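Local structure of putative oxidoreductase (Magnetospirillum magnetotacticum, 3C1A) at residues A88-G93 with E110-A115; H175-V180 with V308-A313; T242-D247 with N263-Q268; E136-D141 with R232-F237. The protein is a putative oxidoreductase of the GFO/IDH/MocA type that probably binds a nicotinamide dinucleotide cofactor through its Rossmann-fold domain. All coordinates share one frame; numbering follows the deposited sequence. Where two conformers were deposited one is given.

Contact 1 of 4, residues A88-G93 with E110-A115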
loop_
_atom_site.group_PDB
_atom_site.type_symbol
_atom_site.label_atom_id
_atom_site.label_comp_id
_atom_site.label_asym_id
_atom_site.label_seq_id
_atom_site.Cartn_x
_atom_site.Cartn_y
_atom_site.Cartn_z
ATOM N N ALA A 88 12.865 -16.038 2.494
ATOM C CA ALA A 88 12.831 -17.173 3.434
ATOM C C ALA A 88 11.468 -17.792 3.487
ATOM O O ALA A 88 11.337 -18.998 3.502
ATOM C CB ALA A 88 13.232 -16.736 4.817
ATOM N N ALA A 89 10.441 -16.954 3.528
ATOM C CA ALA A 89 9.069 -17.438 3.509
ATOM C C ALA A 89 8.728 -18.204 2.231
ATOM O O ALA A 89 8.165 -19.292 2.297
ATOM C CB ALA A 89 8.078 -16.259 3.738
ATOM N N ILE A 90 9.111 -17.648 1.077
ATOM C CA ILE A 90 8.902 -18.290 -0.233
ATOM C C ILE A 90 9.599 -19.643 -0.286
ATOM O O ILE A 90 9.008 -20.620 -0.743
ATOM C CB ILE A 90 9.434 -17.393 -1.399
ATOM C CG1 ILE A 90 8.563 -16.126 -1.559
ATOM C CG2 ILE A 90 9.424 -18.157 -2.713
ATOM C CD1 ILE A 90 9.191 -15.022 -2.442
ATOM N N ALA A 91 10.881 -19.656 0.100
ATOM C CA ALA A 91 11.693 -20.873 0.166
ATOM C C ALA A 91 11.004 -21.964 1.004
ATOM O O ALA A 91 11.155 -23.167 0.732
ATOM C CB ALA A 91 13.073 -20.546 0.737
ATOM N N SER A 92 10.276 -21.544 2.034
ATOM C CA SER A 92 9.504 -22.451 2.886
ATOM C C SER A 92 8.120 -22.829 2.370
ATOM O O SER A 92 7.421 -23.592 3.036
ATOM C CB SER A 92 9.341 -21.838 4.278
ATOM O OG SER A 92 10.520 -22.035 5.041
ATOM N N GLY A 93 7.701 -22.304 1.220
ATOM C CA GLY A 93 6.379 -22.596 0.700
ATOM C C GLY A 93 5.222 -21.855 1.353
ATOM O O GLY A 93 4.081 -22.216 1.125
ATOM N N GLU A 110 13.485 -7.543 -7.563
ATOM C CA GLU A 110 13.623 -8.525 -8.648
ATOM C C GLU A 110 13.968 -9.919 -8.122
ATOM O O GLU A 110 13.539 -10.913 -8.707
ATOM C CB GLU A 110 14.664 -8.028 -9.651
ATOM C CG GLU A 110 14.143 -6.806 -10.371
ATOM C CD GLU A 110 15.166 -6.105 -11.213
ATOM O OE1 GLU A 110 16.341 -6.001 -10.786
ATOM O OE2 GLU A 110 14.771 -5.614 -12.294
ATOM N N ALA A 111 14.707 -10.006 -7.015
ATOM C CA ALA A 111 15.093 -11.307 -6.423
ATOM C C ALA A 111 13.885 -12.032 -5.848
ATOM O O ALA A 111 13.705 -13.255 -6.004
ATOM C CB ALA A 111 16.126 -11.138 -5.350
ATOM N N VAL A 112 13.050 -11.253 -5.182
ATOM C CA VAL A 112 11.740 -11.693 -4.756
ATOM C C VAL A 112 10.799 -12.161 -5.900
ATOM O O VAL A 112 10.287 -13.288 -5.862
ATOM C CB VAL A 112 11.085 -10.583 -3.915
ATOM C CG1 VAL A 112 9.681 -10.997 -3.504
ATOM C CG2 VAL A 112 11.968 -10.247 -2.681
ATOM N N ALA A 113 10.538 -11.312 -6.889
ATOM C CA ALA A 113 9.841 -11.713 -8.130
ATOM C C ALA A 113 10.294 -13.076 -8.687
ATOM O O ALA A 113 9.468 -13.930 -9.016
ATOM C CB ALA A 113 10.016 -10.630 -9.216
ATOM N N ALA A 114 11.605 -13.253 -8.807
ATOM C CA ALA A 114 12.203 -14.475 -9.342
ATOM C C ALA A 114 11.915 -15.707 -8.481
ATOM O O ALA A 114 11.627 -16.775 -9.025
ATOM C CB ALA A 114 13.705 -14.281 -9.519
ATOM N N ALA A 115 11.986 -15.570 -7.154
ATOM C CA ALA A 115 11.718 -16.672 -6.240
ATOM C C ALA A 115 10.226 -17.098 -6.237
ATOM O O ALA A 115 9.916 -18.288 -6.249
ATOM C CB ALA A 115 12.195 -16.317 -4.820
#

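Contact 2 of 4, residues H175-V180 with V308-A313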
loop_
_atom_site.group_PDB
_atom_site.type_symbol
_atom_site.label_atom_id
_atom_site.label_comp_id
_atom_site.label_asym_id
_atom_site.label_seq_id
_atom_site.Cartn_x
_atom_site.Cartn_y
_atom_site.Cartn_z
ATOM N N HIS A 175 2.383 4.360 -1.602
ATOM C CA HIS A 175 0.919 4.292 -1.419
ATOM C C HIS A 175 0.188 4.901 -2.665
ATOM O O HIS A 175 -0.745 4.308 -3.236
ATOM C CB HIS A 175 0.568 5.004 -0.142
ATOM C CG HIS A 175 -0.883 4.979 0.176
ATOM N ND1 HIS A 175 -1.563 3.811 0.430
ATOM C CD2 HIS A 175 -1.795 5.980 0.258
ATOM C CE1 HIS A 175 -2.838 4.095 0.670
ATOM N NE2 HIS A 175 -3.008 5.404 0.560
ATOM N N ASP A 176 0.676 6.049 -3.132
ATOM C CA ASP A 176 0.057 6.742 -4.272
ATOM C C ASP A 176 0.587 6.255 -5.630
ATOM O O ASP A 176 -0.144 6.273 -6.592
ATOM C CB ASP A 176 0.180 8.267 -4.093
ATOM C CG ASP A 176 -0.472 8.752 -2.794
ATOM O OD1 ASP A 176 -1.512 8.186 -2.401
ATOM O OD2 ASP A 176 0.061 9.663 -2.136
ATOM N N VAL A 177 1.834 5.826 -5.729
ATOM C CA VAL A 177 2.297 5.271 -6.983
ATOM C C VAL A 177 1.518 3.987 -7.371
ATOM O O VAL A 177 1.099 3.826 -8.546
ATOM C CB VAL A 177 3.831 5.064 -6.997
ATOM C CG1 VAL A 177 4.216 4.330 -8.231
ATOM C CG2 VAL A 177 4.512 6.402 -6.854
ATOM N N SER A 178 1.217 3.138 -6.372
ATOM C CA SER A 178 0.413 1.926 -6.580
ATOM C C SER A 178 -0.950 2.251 -7.187
ATOM O O SER A 178 -1.442 1.533 -8.068
ATOM C CB SER A 178 0.231 1.137 -5.265
ATOM O OG SER A 178 -0.398 1.893 -4.254
HETATM N N MSE A 179 -1.547 3.333 -6.708
HETATM C CA MSE A 179 -2.864 3.765 -7.157
HETATM C C MSE A 179 -2.801 4.226 -8.627
HETATM O O MSE A 179 -3.602 3.781 -9.463
HETATM C CB MSE A 179 -3.377 4.854 -6.220
HETATM C CG MSE A 179 -4.717 5.422 -6.575
HETATM SE SE MSE A 179 -4.613 6.901 -7.842
HETATM C CE MSE A 179 -3.870 8.205 -6.695
ATOM N N VAL A 180 -1.808 5.046 -8.957
ATOM C CA VAL A 180 -1.641 5.540 -10.325
ATOM C C VAL A 180 -1.369 4.412 -11.342
ATOM O O VAL A 180 -2.069 4.305 -12.347
ATOM C CB VAL A 180 -0.599 6.652 -10.389
ATOM C CG1 VAL A 180 -0.421 7.131 -11.806
ATOM C CG2 VAL A 180 -1.047 7.873 -9.526
ATOM N N VAL A 308 8.325 -0.051 -6.963
ATOM C CA VAL A 308 9.738 0.119 -6.564
ATOM C C VAL A 308 10.579 0.708 -7.692
ATOM O O VAL A 308 11.494 1.547 -7.462
ATOM C CB VAL A 308 10.381 -1.201 -6.048
ATOM C CG1 VAL A 308 11.934 -1.088 -5.936
ATOM C CG2 VAL A 308 9.850 -1.592 -4.681
ATOM N N ARG A 309 10.272 0.310 -8.915
ATOM C CA ARG A 309 11.017 0.836 -10.076
ATOM C C ARG A 309 10.796 2.335 -10.236
ATOM O O ARG A 309 11.725 3.099 -10.409
ATOM C CB ARG A 309 10.644 0.097 -11.365
ATOM C CG ARG A 309 11.440 0.628 -12.562
ATOM C CD ARG A 309 11.206 -0.138 -13.839
ATOM N NE ARG A 309 11.622 -1.524 -13.723
ATOM C CZ ARG A 309 10.789 -2.555 -13.651
ATOM N NH1 ARG A 309 9.475 -2.373 -13.679
ATOM N NH2 ARG A 309 11.272 -3.783 -13.553
ATOM N N VAL A 310 9.557 2.767 -10.117
ATOM C CA VAL A 310 9.220 4.163 -10.281
ATOM C C VAL A 310 9.813 4.980 -9.120
ATOM O O VAL A 310 10.288 6.091 -9.314
ATOM C CB VAL A 310 7.674 4.372 -10.278
ATOM C CG1 VAL A 310 7.328 5.855 -10.224
ATOM C CG2 VAL A 310 7.007 3.702 -11.461
ATOM N N LEU A 311 9.738 4.453 -7.895
ATOM C CA LEU A 311 10.220 5.217 -6.756
ATOM C C LEU A 311 11.714 5.468 -6.879
ATOM O O LEU A 311 12.182 6.584 -6.607
ATOM C CB LEU A 311 9.892 4.512 -5.462
ATOM C CG LEU A 311 8.403 4.531 -5.143
ATOM C CD1 LEU A 311 8.181 3.702 -3.936
ATOM C CD2 LEU A 311 7.973 5.992 -4.953
ATOM N N GLY A 312 12.450 4.447 -7.312
ATOM C CA GLY A 312 13.882 4.585 -7.576
ATOM C C GLY A 312 14.212 5.588 -8.673
ATOM O O GLY A 312 15.216 6.301 -8.563
ATOM N N ALA A 313 13.363 5.665 -9.706
ATOM C CA ALA A 313 13.474 6.701 -10.761
ATOM C C ALA A 313 13.245 8.149 -10.269
ATOM O O ALA A 313 13.653 9.087 -10.931
ATOM C CB ALA A 313 12.515 6.393 -11.911
#

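Contact 3 of 4, residues T242-D247 with N263-Q268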
loop_
_atom_site.group_PDB
_atom_site.type_symbol
_atom_site.label_atom_id
_atom_site.label_comp_id
_atom_site.label_asym_id
_atom_site.label_seq_id
_atom_site.Cartn_x
_atom_site.Cartn_y
_atom_site.Cartn_z
ATOM N N THR A 242 -15.183 14.352 -13.287
ATOM C CA THR A 242 -13.987 14.265 -12.442
ATOM C C THR A 242 -14.403 13.408 -11.246
ATOM O O THR A 242 -15.455 13.656 -10.660
ATOM C CB THR A 242 -13.554 15.666 -11.964
ATOM O OG1 THR A 242 -13.327 16.532 -13.105
ATOM C CG2 THR A 242 -12.281 15.583 -11.103
ATOM N N LEU A 243 -13.615 12.384 -10.918
ATOM C CA LEU A 243 -13.874 11.572 -9.726
ATOM C C LEU A 243 -12.861 11.939 -8.674
ATOM O O LEU A 243 -11.661 11.998 -8.965
ATOM C CB LEU A 243 -13.764 10.089 -10.056
ATOM C CG LEU A 243 -14.922 9.589 -10.905
ATOM C CD1 LEU A 243 -14.619 8.299 -11.604
ATOM C CD2 LEU A 243 -16.163 9.477 -9.992
ATOM N N VAL A 244 -13.346 12.249 -7.480
ATOM C CA VAL A 244 -12.516 12.642 -6.336
ATOM C C VAL A 244 -12.740 11.722 -5.106
ATOM O O VAL A 244 -13.855 11.415 -4.735
ATOM C CB VAL A 244 -12.757 14.126 -5.916
ATOM C CG1 VAL A 244 -11.919 14.504 -4.673
ATOM C CG2 VAL A 244 -12.475 15.101 -7.050
HETATM N N MSE A 245 -11.649 11.282 -4.488
HETATM C CA MSE A 245 -11.735 10.656 -3.170
HETATM C C MSE A 245 -11.029 11.543 -2.182
HETATM O O MSE A 245 -9.860 11.809 -2.367
HETATM C CB MSE A 245 -11.048 9.309 -3.189
HETATM C CG MSE A 245 -11.896 8.226 -3.698
HETATM SE SE MSE A 245 -10.889 6.662 -4.104
HETATM C CE MSE A 245 -9.817 6.445 -2.544
ATOM N N ASP A 246 -11.730 11.995 -1.147
ATOM C CA ASP A 246 -11.212 13.017 -0.226
ATOM C C ASP A 246 -11.557 12.707 1.221
ATOM O O ASP A 246 -12.732 12.603 1.544
ATOM C CB ASP A 246 -11.822 14.365 -0.590
ATOM C CG ASP A 246 -11.244 15.521 0.233
ATOM O OD1 ASP A 246 -10.581 15.275 1.273
ATOM O OD2 ASP A 246 -11.453 16.675 -0.188
ATOM N N ASP A 247 -10.545 12.590 2.089
ATOM C CA ASP A 247 -10.780 12.262 3.519
ATOM C C ASP A 247 -11.585 13.286 4.304
ATOM O O ASP A 247 -12.345 12.921 5.205
ATOM C CB ASP A 247 -9.462 12.051 4.267
ATOM C CG ASP A 247 -9.014 10.639 4.223
ATOM O OD1 ASP A 247 -9.789 9.804 3.698
ATOM O OD2 ASP A 247 -7.895 10.362 4.719
ATOM N N ASN A 263 -7.488 21.566 -11.404
ATOM C CA ASN A 263 -7.606 22.047 -10.061
ATOM C C ASN A 263 -8.577 21.179 -9.305
ATOM O O ASN A 263 -9.468 20.608 -9.883
ATOM C CB ASN A 263 -8.165 23.481 -10.044
ATOM C CG ASN A 263 -7.129 24.543 -10.385
ATOM O OD1 ASN A 263 -5.912 24.324 -10.299
ATOM N ND2 ASN A 263 -7.622 25.719 -10.761
ATOM N N TRP A 264 -8.419 21.130 -7.994
ATOM C CA TRP A 264 -9.351 20.421 -7.152
ATOM C C TRP A 264 -10.752 20.977 -7.313
ATOM O O TRP A 264 -10.972 22.175 -7.115
ATOM C CB TRP A 264 -8.954 20.552 -5.691
ATOM C CG TRP A 264 -7.698 19.906 -5.345
ATOM C CD1 TRP A 264 -6.544 20.523 -5.027
ATOM C CD2 TRP A 264 -7.446 18.498 -5.242
ATOM N NE1 TRP A 264 -5.575 19.596 -4.742
ATOM C CE2 TRP A 264 -6.109 18.345 -4.854
ATOM C CE3 TRP A 264 -8.228 17.353 -5.439
ATOM C CZ2 TRP A 264 -5.527 17.108 -4.661
ATOM C CZ3 TRP A 264 -7.648 16.127 -5.243
ATOM C CH2 TRP A 264 -6.300 16.016 -4.870
ATOM N N PRO A 265 -11.709 20.123 -7.662
ATOM C CA PRO A 265 -13.079 20.593 -7.656
ATOM C C PRO A 265 -13.499 21.271 -6.362
ATOM O O PRO A 265 -13.298 20.731 -5.278
ATOM C CB PRO A 265 -13.875 19.313 -7.887
ATOM C CG PRO A 265 -12.959 18.475 -8.693
ATOM C CD PRO A 265 -11.622 18.726 -8.121
ATOM N N VAL A 266 -14.090 22.454 -6.499
ATOM C CA VAL A 266 -14.765 23.123 -5.398
ATOM C C VAL A 266 -16.241 22.767 -5.477
ATOM O O VAL A 266 -16.796 22.625 -6.568
ATOM C CB VAL A 266 -14.605 24.662 -5.477
ATOM C CG1 VAL A 266 -15.176 25.324 -4.217
ATOM C CG2 VAL A 266 -13.146 25.038 -5.669
ATOM N N GLY A 267 -16.883 22.618 -4.325
ATOM C CA GLY A 267 -18.283 22.205 -4.292
ATOM C C GLY A 267 -18.452 20.760 -3.884
ATOM O O GLY A 267 -17.491 19.988 -3.898
ATOM N N GLN A 268 -19.683 20.400 -3.528
ATOM C CA GLN A 268 -19.982 19.101 -2.925
ATOM C C GLN A 268 -19.844 17.942 -3.910
ATOM O O GLN A 268 -19.320 16.872 -3.557
ATOM C CB GLN A 268 -21.398 19.099 -2.312
#

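Contact 4 of 4, residues E136-D141 with R232-F237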
loop_
_atom_site.group_PDB
_atom_site.type_symbol
_atom_site.label_atom_id
_atom_site.label_comp_id
_atom_site.label_asym_id
_atom_site.label_seq_id
_atom_site.Cartn_x
_atom_site.Cartn_y
_atom_site.Cartn_z
ATOM N N GLU A 136 -12.167 0.828 -5.485
ATOM C CA GLU A 136 -12.899 -0.130 -6.291
ATOM C C GLU A 136 -14.154 0.503 -6.931
ATOM O O GLU A 136 -14.416 0.296 -8.117
ATOM C CB GLU A 136 -13.235 -1.357 -5.441
ATOM C CG GLU A 136 -11.976 -2.127 -4.963
ATOM C CD GLU A 136 -12.255 -3.159 -3.883
ATOM O OE1 GLU A 136 -13.432 -3.511 -3.686
ATOM O OE2 GLU A 136 -11.292 -3.610 -3.217
ATOM N N ALA A 137 -14.888 1.297 -6.148
ATOM C CA ALA A 137 -16.068 2.055 -6.631
ATOM C C ALA A 137 -15.699 3.139 -7.662
ATOM O O ALA A 137 -16.435 3.341 -8.623
ATOM C CB ALA A 137 -16.808 2.677 -5.490
ATOM N N LEU A 138 -14.568 3.830 -7.468
ATOM C CA LEU A 138 -14.081 4.808 -8.435
ATOM C C LEU A 138 -13.720 4.128 -9.747
ATOM O O LEU A 138 -14.126 4.592 -10.825
ATOM C CB LEU A 138 -12.847 5.578 -7.899
ATOM C CG LEU A 138 -12.190 6.669 -8.772
ATOM C CD1 LEU A 138 -11.346 7.673 -7.903
ATOM C CD2 LEU A 138 -11.308 6.052 -9.892
ATOM N N LYS A 139 -12.966 3.029 -9.683
ATOM C CA LYS A 139 -12.663 2.295 -10.904
ATOM C C LYS A 139 -13.912 1.777 -11.613
ATOM O O LYS A 139 -13.982 1.832 -12.841
ATOM C CB LYS A 139 -11.667 1.168 -10.672
ATOM C CG LYS A 139 -10.314 1.683 -10.258
ATOM C CD LYS A 139 -9.251 0.602 -10.350
ATOM C CE LYS A 139 -9.475 -0.475 -9.283
ATOM N NZ LYS A 139 -8.408 -1.512 -9.290
ATOM N N ALA A 140 -14.917 1.329 -10.850
ATOM C CA ALA A 140 -16.173 0.853 -11.446
ATOM C C ALA A 140 -16.945 1.939 -12.211
ATOM O O ALA A 140 -17.755 1.613 -13.112
ATOM C CB ALA A 140 -17.083 0.228 -10.372
ATOM N N ASP A 141 -16.732 3.204 -11.833
ATOM C CA ASP A 141 -17.418 4.363 -12.424
ATOM C C ASP A 141 -16.585 5.183 -13.417
ATOM O O ASP A 141 -16.945 6.290 -13.760
ATOM C CB ASP A 141 -17.941 5.279 -11.326
ATOM C CG ASP A 141 -19.405 5.016 -11.014
ATOM O OD1 ASP A 141 -19.714 3.898 -10.551
ATOM O OD2 ASP A 141 -20.248 5.916 -11.257
ATOM N N ARG A 232 -5.631 13.274 2.813
ATOM C CA ARG A 232 -5.428 12.307 1.731
ATOM C C ARG A 232 -6.533 12.528 0.731
ATOM O O ARG A 232 -7.739 12.376 1.060
ATOM C CB ARG A 232 -5.501 10.880 2.247
ATOM C CG ARG A 232 -4.308 10.485 3.114
ATOM N N ARG A 233 -6.164 12.907 -0.490
ATOM C CA ARG A 233 -7.191 13.080 -1.509
ATOM C C ARG A 233 -6.640 12.744 -2.858
ATOM O O ARG A 233 -5.429 12.862 -3.088
ATOM C CB ARG A 233 -7.787 14.485 -1.482
ATOM C CG ARG A 233 -6.795 15.601 -1.435
ATOM C CD ARG A 233 -7.541 16.912 -1.400
ATOM N NE ARG A 233 -6.648 18.065 -1.406
ATOM C CZ ARG A 233 -7.054 19.314 -1.610
ATOM N NH1 ARG A 233 -8.338 19.565 -1.861
ATOM N NH2 ARG A 233 -6.170 20.311 -1.591
ATOM N N LEU A 234 -7.512 12.297 -3.752
ATOM C CA LEU A 234 -7.115 12.160 -5.150
ATOM C C LEU A 234 -8.266 12.560 -6.062
ATOM O O LEU A 234 -9.416 12.638 -5.629
ATOM C CB LEU A 234 -6.603 10.751 -5.455
ATOM C CG LEU A 234 -7.560 9.562 -5.407
ATOM C CD1 LEU A 234 -8.579 9.483 -6.604
ATOM C CD2 LEU A 234 -6.675 8.318 -5.339
ATOM N N ALA A 235 -7.949 12.869 -7.317
ATOM C CA ALA A 235 -8.973 13.266 -8.268
ATOM C C ALA A 235 -8.592 12.663 -9.595
ATOM O O ALA A 235 -7.428 12.680 -9.922
ATOM C CB ALA A 235 -9.035 14.779 -8.372
ATOM N N VAL A 236 -9.544 12.108 -10.334
ATOM C CA VAL A 236 -9.274 11.589 -11.688
ATOM C C VAL A 236 -10.090 12.448 -12.666
ATOM O O VAL A 236 -11.305 12.484 -12.598
ATOM C CB VAL A 236 -9.590 10.060 -11.861
ATOM C CG1 VAL A 236 -9.292 9.608 -13.302
ATOM C CG2 VAL A 236 -8.731 9.232 -10.898
ATOM N N PHE A 237 -9.403 13.173 -13.531
ATOM C CA PHE A 237 -10.061 14.138 -14.410
ATOM C C PHE A 237 -10.275 13.471 -15.750
ATOM O O PHE A 237 -9.340 12.998 -16.390
ATOM C CB PHE A 237 -9.226 15.423 -14.593
ATOM C CG PHE A 237 -8.916 16.146 -13.304
ATOM C CD1 PHE A 237 -9.757 17.134 -12.814
ATOM C CD2 PHE A 237 -7.752 15.857 -12.604
ATOM C CE1 PHE A 237 -9.480 17.788 -11.645
ATOM C CE2 PHE A 237 -7.456 16.524 -11.418
ATOM C CZ PHE A 237 -8.330 17.471 -10.927
#

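Contact 1 of 4, residues A88-G93 with E110-A115
Ala115 O receives a hydrogen bond from Thr119 OG1, one turn further along its own helix, and is also covered from the neighbouring helix by Ile90 CG2 at 3.6 Å. The two helices, 82-91 and 106-119, are successive crossover helices of the Rossmann fold, joined through strand 95-99 of the parallel sheet, and their meeting shows how such helices pack side by side, with Val112 and Ala115 of the second helix facing Ile90 of the first. Within 88-93, Ile90 alone makes the contact. Its CG1 lies beside the backbone N (chi1 -69°), which leaves CG2 anti to that nitrogen and laid on Ala115, 3.9 Å from Ala115 CB. The other branch runs out extended, and Ile90 CD1 touches both Ala115 CB (4.0 Å) and Val112 CG1 (4.2 Å). Ile90 also touches Val121, while Thr86 and Leu87 of its helix extend the same packing to Val112 and Ala115. An alanine here would lose both branches and would probably open a gap beside Ala115 CB and Val112 CG1, stripping part of their apolar cover. Just beyond Ile90 the helix gives its last regular bond, Ser92 N to Ala88 O at 3.1 Å, and finishes in a Schellman motif, made possible by the positive phi of Gly93 (77°), whose N returns to Ile90 O at 2.9 Å.

Contact 2 of 4, residues H175-V180 with V308-A313
Val177 meets the last helix of the chain with both of its methyls, one for each of two consecutive residues. CG1, anti to the backbone N (chi1 173°), reaches Val310 and lies 4.0 Å from Val310 CG1, the two side chains crossing obliquely. CG2 slides alongside Leu311 in the opposite sense and comes to 4.0 Å from Leu311 CD2, a branch that reaches back toward Val177 although its CB does not aim there. This small buried core is closely packed, the nearest CA atoms, those of Val177 and Val310, being 7.7 Å apart. Behind it, Val177 rests on Ile222 of strand 218-225, and Leu311 also packs on Trp170 and Ala174. The far side of helix 301-314 is quite different: Arg309, Gly312 and Ala313 are exposed. Within helix 168-184, Ser178 OG donates to His175 O at 2.6 Å from 47° above the carbonyl plane, and the hydroxyl is held by Ala174 O as well, both carbonyls belonging to its own helix. The junction itself is purely aliphatic: it fastens the C-terminal helix to a helix lying on the mixed sheet through shape and burial, without the directional hold of a polar bond.

Contact 3 of 4, residues T242-D247 with N263-Q268
The pyrrolidine ring of Pro265 turns its CG corner to strand 242-246, where it meets Thr242 CG2 at 3.8 Å and, equally at 3.8 Å, Val244 CG2. That valine slides past the proline in the opposite sense, and Val244 CG2 reaches Pro265 CD as well, at 3.9 Å. The second flat group, the indole of Trp264, stays a little further off and comes nearest to the strand with its six-membered ring, Trp264 CZ3 being 4.6 Å from Val244 CG1. Over one indole face the guanidinium of Arg233 lies nearly parallel, a cation-pi pair, and Arg152 makes a second cation-pi contact with the same ring system. Thr242 divides its two branches between unlike neighbours: OG1 lies beside the backbone N (chi1 -57°) and is hydrogen-bonded to Pro257 O, which leaves CG2 anti to that nitrogen, against the proline. His256 and Gln259 add further contacts to the proline. Leu243 and Met245 point away from the loop and pack on Leu138 of helix 133-140. Loop 263-268 belongs to the connection between strands 254-256 and 270-271, where the chain doubles back. Strand 242-246 is thus sandwiched between a helix and a loop in the mixed sheet of the GFO/IDH/MocA C-terminal domain.

Contact 4 of 4, residues E136-D141 with R232-F237
Leu138 and Leu234 are brought together by contrasting torsions: Leu138 holds CG anti to its backbone N (chi1 -179°), which carries its methyls toward the strand, whereas Leu234 has CG between its backbone N and carbonyl carbon (chi1 67°). As a result Leu138 CD1 and Leu234 CD1 touch at 3.6 Å. The setting is a helix-on-sheet layer of the C-terminal alpha+beta domain, with helix 133-140 lying against strand 229-238 of the mixed sheet. The second methyl of Leu138 serves the next residue on the same face of the strand, Leu138 CD2 lying 4.2 Å from Val236 CG2. One leucine therefore spans two strand residues, and because Leu138 also packs on Leu243 and Met245 it covers two adjacent strands at once. Helix 168-184 completes this apolar layer, Val236 touching its Leu183. Between Leu234 and Val236, Ala235 points its CB to the other face and packs on Val244. Arg233 likewise serves that other face, with NE in a salt bridge to Glu154. A tetraethylene glycol, probably from the crystallisation liquor, lies about 4 Å from the side chain of Leu234. Glu136 and Lys139 of the helix do not touch the strand. Directly after Leu138, Lys139 leads its chain off to helix 168-184, where NZ forms a salt bridge with Asp182 OD2.

How the contacts relate
All four contacts are buried and rest on aliphatic side chains. Contact 2 lies deepest, its centre about 10 Å from the centre of the chain; contact 1, within the Rossmann domain, and contact 3 lie farther out, at about 20 and 22 Å, and each includes a partly exposed residue, Ala115 and Pro265. Contacts 3 and 4 work on neighbouring strands of one mixed sheet: contact 4 covers its helix side and contact 3 its loop side, where cation-pi pairs enter. Their strands are linked by a probable backbone hydrogen bond, Met245 O to Leu234 N at 2.8 Å. Helix 301-314 of contact 2 reaches both domains, since Arg309 lies near Glu110 of contact 1.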